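Prophage Lp1 protein 11 (Lactobacillus plantarum WCFS1, PDB 3B7H) probably binds DNA through its Cro/C1-type helix-turn-helix domain, and may act as a prophage transcriptional regulator. Local coordinates at residues H11-I16 with L21-V26; T28-N33 with C57-I62. All blocks are in the same frame, centred on the assembly; numbering follows the deposited sequence.

Contact 1: H11-I16 with L21-V26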
loop_
_atom_site.group_PDB
_atom_site.type_symbol
_atom_site.label_atom_id
_atom_site.label_comp_id
_atom_site.label_asym_id
_atom_site.label_seq_id
_atom_site.Cartn_x
_atom_site.Cartn_y
_atom_site.Cartn_z
ATOM N N HIS A 11 12.280 0.687 -3.977
ATOM C CA HIS A 11 12.197 -0.773 -4.040
ATOM C C HIS A 11 11.726 -1.212 -5.416
ATOM O O HIS A 11 12.253 -2.159 -6.019
ATOM C CB HIS A 11 11.224 -1.310 -2.977
ATOM C CG HIS A 11 11.237 -2.792 -2.865
ATOM N ND1 HIS A 11 12.378 -3.496 -2.560
ATOM C CD2 HIS A 11 10.265 -3.710 -3.051
ATOM C CE1 HIS A 11 12.102 -4.786 -2.545
ATOM N NE2 HIS A 11 10.823 -4.939 -2.832
ATOM N N LEU A 12 10.709 -0.524 -5.887
ATOM C CA LEU A 12 10.159 -0.777 -7.188
ATOM C C LEU A 12 11.227 -0.637 -8.270
ATOM O O LEU A 12 11.360 -1.512 -9.117
ATOM C CB LEU A 12 8.978 0.141 -7.438
ATOM C CG LEU A 12 8.503 0.076 -8.881
ATOM C CD1 LEU A 12 8.060 -1.343 -9.238
ATOM C CD2 LEU A 12 7.393 1.057 -9.043
ATOM N N MET A 13 12.031 0.415 -8.218
ATOM C CA MET A 13 13.106 0.582 -9.176
ATOM C C MET A 13 14.131 -0.545 -9.078
ATOM O O MET A 13 14.611 -1.010 -10.091
ATOM C CB MET A 13 13.777 1.959 -8.988
ATOM C CG MET A 13 14.847 2.307 -10.023
ATOM S SD MET A 13 14.285 2.255 -11.736
ATOM C CE MET A 13 12.712 2.967 -11.544
ATOM N N GLU A 14 14.454 -1.010 -7.884
ATOM C CA GLU A 14 15.324 -2.169 -7.760
ATOM C C GLU A 14 14.765 -3.401 -8.446
ATOM O O GLU A 14 15.492 -4.105 -9.117
ATOM C CB GLU A 14 15.531 -2.567 -6.323
ATOM C CG GLU A 14 16.313 -1.625 -5.436
ATOM C CD GLU A 14 16.390 -2.153 -3.974
ATOM O OE1 GLU A 14 15.774 -3.241 -3.708
ATOM O OE2 GLU A 14 17.088 -1.507 -3.118
ATOM N N LEU A 15 13.491 -3.690 -8.227
ATOM C CA LEU A 15 12.851 -4.843 -8.849
ATOM C C LEU A 15 12.728 -4.742 -10.368
ATOM O O LEU A 15 12.921 -5.735 -11.068
ATOM C CB LEU A 15 11.462 -5.097 -8.269
ATOM C CG LEU A 15 11.324 -5.473 -6.797
ATOM C CD1 LEU A 15 9.850 -5.625 -6.448
ATOM C CD2 LEU A 15 12.105 -6.729 -6.457
ATOM N N ILE A 16 12.349 -3.576 -10.863
ATOM C CA ILE A 16 12.291 -3.294 -12.304
ATOM C C ILE A 16 13.647 -3.540 -12.946
ATOM O O ILE A 16 13.758 -4.203 -13.988
ATOM C CB ILE A 16 11.902 -1.832 -12.544
ATOM C CG1 ILE A 16 10.421 -1.621 -12.279
ATOM C CG2 ILE A 16 12.207 -1.377 -13.971
ATOM C CD1 ILE A 16 9.955 -0.145 -12.426
ATOM N N LEU A 21 13.943 -4.362 -17.052
ATOM C CA LEU A 21 12.892 -3.478 -17.553
ATOM C C LEU A 21 13.316 -2.038 -17.261
ATOM O O LEU A 21 14.331 -1.783 -16.619
ATOM C CB LEU A 21 11.555 -3.778 -16.857
ATOM C CG LEU A 21 10.897 -5.129 -17.146
ATOM C CD1 LEU A 21 9.916 -5.523 -16.076
ATOM C CD2 LEU A 21 10.212 -5.075 -18.486
ATOM N N THR A 22 12.520 -1.099 -17.725
ATOM C CA THR A 22 12.684 0.286 -17.339
ATOM C C THR A 22 11.360 0.732 -16.721
ATOM O O THR A 22 10.325 0.117 -16.968
ATOM C CB THR A 22 13.056 1.176 -18.552
ATOM O OG1 THR A 22 12.054 1.068 -19.573
ATOM C CG2 THR A 22 14.408 0.779 -19.128
ATOM N N ILE A 23 11.394 1.782 -15.909
ATOM C CA ILE A 23 10.176 2.295 -15.313
ATOM C C ILE A 23 9.165 2.696 -16.386
ATOM O O ILE A 23 7.970 2.493 -16.225
ATOM C CB ILE A 23 10.451 3.453 -14.304
ATOM C CG1 ILE A 23 9.143 3.871 -13.601
ATOM C CG2 ILE A 23 11.122 4.660 -14.971
ATOM C CD1 ILE A 23 8.606 2.853 -12.597
ATOM N N ASN A 24 9.647 3.232 -17.498
ATOM C CA ASN A 24 8.783 3.640 -18.592
ATOM C C ASN A 24 8.112 2.453 -19.263
ATOM O O ASN A 24 6.938 2.504 -19.615
ATOM C CB ASN A 24 9.618 4.423 -19.615
ATOM C CG ASN A 24 8.809 4.940 -20.777
ATOM O OD1 ASN A 24 8.930 4.447 -21.909
ATOM N ND2 ASN A 24 8.013 5.961 -20.520
ATOM N N ARG A 25 8.865 1.382 -19.452
ATOM C CA ARG A 25 8.313 0.162 -20.013
ATOM C C ARG A 25 7.228 -0.453 -19.099
ATOM O O ARG A 25 6.171 -0.884 -19.563
ATOM C CB ARG A 25 9.442 -0.834 -20.247
ATOM C CG ARG A 25 9.034 -2.125 -20.918
ATOM C CD ARG A 25 8.122 -1.903 -22.126
ATOM N NE ARG A 25 7.831 -3.168 -22.815
ATOM C CZ ARG A 25 6.881 -3.335 -23.744
ATOM N NH1 ARG A 25 6.099 -2.316 -24.123
ATOM N NH2 ARG A 25 6.709 -4.532 -24.300
ATOM N N VAL A 26 7.507 -0.470 -17.797
ATOM C CA VAL A 26 6.570 -0.981 -16.806
ATOM C C VAL A 26 5.338 -0.097 -16.823
ATOM O O VAL A 26 4.233 -0.581 -16.847
ATOM C CB VAL A 26 7.212 -1.022 -15.418
ATOM C CG1 VAL A 26 6.181 -1.279 -14.335
ATOM C CG2 VAL A 26 8.288 -2.088 -15.390
#
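I16 on helix 4-18 pushes its side chain into the start of helix 23-30, meeting L21, T22, I23 and V26. At its CB the chain splits into two branches that work on different neighbours. CG2, anti to the backbone N, lies against the backbone of the incoming segment, 3.4 Å from L21 O and 3.6 Å from T22 C, with L21 CB beside it. The other branch starts with CG1 next to the backbone N (chi1 -75°) and runs on extended. CG1 meets V26 CG2 at 3.8 Å, the two side chains reaching toward each other tip to tip. At the end of the branch, CD1 sits 3.3 Å from I23 CD1, closer than carbons usually pack, and also near V26 CG2.

L12 and M13 add to the packing on I23. M13 crosses it at about a right angle, its chain bent at both chi2 and chi3 to lay CE 3.6 Å from I23 CB. L12 also crosses it at about a right angle, with CD2 making a looser contact at 4.2 Å to I23 CD1. L12 and V26 both continue onto V56 of helix 50-60, and M40 of helix 34-41 touches L12 and I23, which places the contact at the edge of the domain core.

One polar link joins the backbones: L21 N donates to I16 O at 3.1 Å, L21 N lying 29° out of the I16 carbonyl plane. Just beyond, T22 is the N-cap of helix 23-30, its OG1 accepting from R25 N at 3.2 Å. The chemistry is thus mainly branched aliphatic packing, which should hold helix 4-18 against helix 23-30 by shape, while the L21-I16 bond ties the end of the turn back to helix 4-18 and the T22 cap marks where helix 23-30 starts.

Contact 2: T28-N33 with C57-I62; sequences TLAGLN and CGTLGI
L29, A30 and T59, which make this contact, bring no ring, amide or other flat side chain to it; small aliphatic groups and one hydroxyl meet instead. The flat carboxamide of N33 lies well away from 57-62 and serves its own helix: OD1 takes hydrogen bonds from the hydroxyls of S35 and T36, and N33 is the N-cap of helix 34-41.

T59 points from helix 50-60 toward helix 23-30 and divides its two branches between the neighbours. Its CG2, anti to the backbone N, rests 3.8 Å from L29 CB and 4.0 Å from L29 CD1, the two side chains crossing obliquely. Its OG1 stands beside the backbone N (chi1 -63°) and faces A30, 3.3 Å from both A30 CB and A30 CA. A30 N is 3.5 Å from T59 OG1, but the angle is too poor for a hydrogen bond; the hydroxyl has a weak bond to K55 O, one turn back in its own helix.

Here helix 23-30 and helix 34-41 are the two helices of the helix-turn-helix, with 31-33 as the turn between them; the second is probably the recognition helix, as in other Cro/C1 domains. G31 opens that turn in a Schellman motif, its positive phi (69°) reversing the chain after the last helical turn, with G31 N bonded to T28 O at 3.1 Å. Helix 50-60 finishes in the same way at G61, where I62 N reaches back to C57 O at 3.0 Å. The two helices approach each other near both of these ends: A30 and T59 are the closest backbone pair, 5.7 Å between their CA atoms, a spacing consistent with the small A30 side chain.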
loop_
_atom_site.group_PDB
_atom_site.type_symbol
_atom_site.label_atom_id
_atom_site.label_comp_id
_atom_site.label_asym_id
_atom_site.label_seq_id
_atom_site.Cartn_x
_atom_site.Cartn_y
_atom_site.Cartn_z
ATOM N N THR A 28 4.193 1.642 -19.304
ATOM C CA THR A 28 3.419 1.380 -20.513
ATOM C C THR A 28 2.626 0.048 -20.358
ATOM O O THR A 28 1.417 0.012 -20.577
ATOM C CB THR A 28 4.318 1.470 -21.826
ATOM O OG1 THR A 28 5.346 0.470 -21.812
ATOM C CG2 THR A 28 4.984 2.840 -21.929
ATOM N N LEU A 29 3.301 -1.017 -19.937
ATOM C CA LEU A 29 2.676 -2.327 -19.765
ATOM C C LEU A 29 1.594 -2.330 -18.660
ATOM O O LEU A 29 0.550 -2.972 -18.812
ATOM C CB LEU A 29 3.740 -3.388 -19.457
ATOM C CG LEU A 29 4.640 -3.889 -20.584
ATOM C CD1 LEU A 29 5.783 -4.709 -19.982
ATOM C CD2 LEU A 29 3.856 -4.717 -21.616
ATOM N N ALA A 30 1.848 -1.613 -17.567
ATOM C CA ALA A 30 0.918 -1.531 -16.448
ATOM C C ALA A 30 -0.192 -0.541 -16.742
ATOM O O ALA A 30 -1.149 -0.420 -15.981
ATOM C CB ALA A 30 1.644 -1.124 -15.173
ATOM N N GLY A 31 -0.055 0.191 -17.835
ATOM C CA GLY A 31 -1.030 1.188 -18.200
ATOM C C GLY A 31 -1.101 2.418 -17.316
ATOM O O GLY A 31 -2.137 3.047 -17.260
ATOM N N LEU A 32 -0.037 2.808 -16.627
ATOM C CA LEU A 32 -0.124 4.122 -15.991
ATOM C C LEU A 32 0.511 5.182 -16.872
ATOM O O LEU A 32 1.334 4.905 -17.760
ATOM C CB LEU A 32 0.383 4.177 -14.545
ATOM C CG LEU A 32 1.551 3.340 -14.034
ATOM C CD1 LEU A 32 1.202 1.877 -13.852
ATOM C CD2 LEU A 32 2.706 3.535 -14.989
ATOM N N ASN A 33 0.091 6.410 -16.654
ATOM C CA ASN A 33 0.590 7.479 -17.486
ATOM C C ASN A 33 1.735 8.137 -16.760
ATOM O O ASN A 33 1.919 7.935 -15.539
ATOM C CB ASN A 33 -0.515 8.468 -17.899
ATOM C CG ASN A 33 -1.108 9.218 -16.725
ATOM O OD1 ASN A 33 -0.684 9.033 -15.583
ATOM N ND2 ASN A 33 -2.088 10.077 -16.999
ATOM N N CYS A 57 2.993 -4.515 -9.778
ATOM C CA CYS A 57 3.283 -5.883 -9.341
ATOM C C CYS A 57 2.782 -6.877 -10.366
ATOM O O CYS A 57 3.452 -7.852 -10.675
ATOM C CB CYS A 57 2.687 -6.148 -7.954
ATOM S SG CYS A 57 3.660 -5.416 -6.645
ATOM N N GLY A 58 1.618 -6.597 -10.932
ATOM C CA GLY A 58 1.053 -7.457 -11.956
ATOM C C GLY A 58 1.996 -7.581 -13.134
ATOM O O GLY A 58 2.248 -8.683 -13.642
ATOM N N THR A 59 2.523 -6.443 -13.561
ATOM C CA THR A 59 3.458 -6.363 -14.684
ATOM C C THR A 59 4.755 -7.080 -14.369
ATOM O O THR A 59 5.362 -7.702 -15.243
ATOM C CB THR A 59 3.793 -4.899 -15.015
ATOM O OG1 THR A 59 2.602 -4.225 -15.426
ATOM C CG2 THR A 59 4.822 -4.811 -16.115
ATOM N N LEU A 60 5.175 -6.976 -13.113
ATOM C CA LEU A 60 6.385 -7.626 -12.647
ATOM C C LEU A 60 6.223 -9.119 -12.389
ATOM O O LEU A 60 7.229 -9.814 -12.250
ATOM C CB LEU A 60 6.874 -6.947 -11.384
ATOM C CG LEU A 60 7.483 -5.567 -11.598
ATOM C CD1 LEU A 60 7.896 -5.046 -10.254
ATOM C CD2 LEU A 60 8.687 -5.615 -12.539
ATOM N N GLY A 61 4.974 -9.615 -12.326
ATOM C CA GLY A 61 4.704 -11.024 -12.021
ATOM C C GLY A 61 4.909 -11.386 -10.553
ATOM O O GLY A 61 5.193 -12.525 -10.218
ATOM N N ILE A 62 4.779 -10.405 -9.672
ATOM C CA ILE A 62 4.914 -10.643 -8.248
ATOM C C ILE A 62 3.627 -10.224 -7.565
ATOM O O ILE A 62 2.873 -9.418 -8.108
ATOM C CB ILE A 62 6.092 -9.855 -7.632
ATOM C CG1 ILE A 62 5.912 -8.352 -7.782
ATOM C CG2 ILE A 62 7.418 -10.249 -8.284
ATOM C CD1 ILE A 62 7.053 -7.560 -7.153
#

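How the contacts relate
Contact 1 closes before contact 2 opens along the chain, and their centres lie about 9 Å apart. Helix 23-30 belongs to both: its first turn meets helix 4-18, its last meets helix 50-60. The two also touch directly, since L60 packs on L12, L15 and L21, with L21 CD1 3.7 Å from L60 CD2, and I62 reaches L15. Helices 4-18, 23-30 and 50-60 therefore close around a shared set of leucines within one Cro/C1-type domain. Contact 1 is the more buried, contact 2 a surface seam. Together they join the first helix of the helix-turn-helix to helices 4-18 and 50-60; the probable recognition helix, 34-41, follows it.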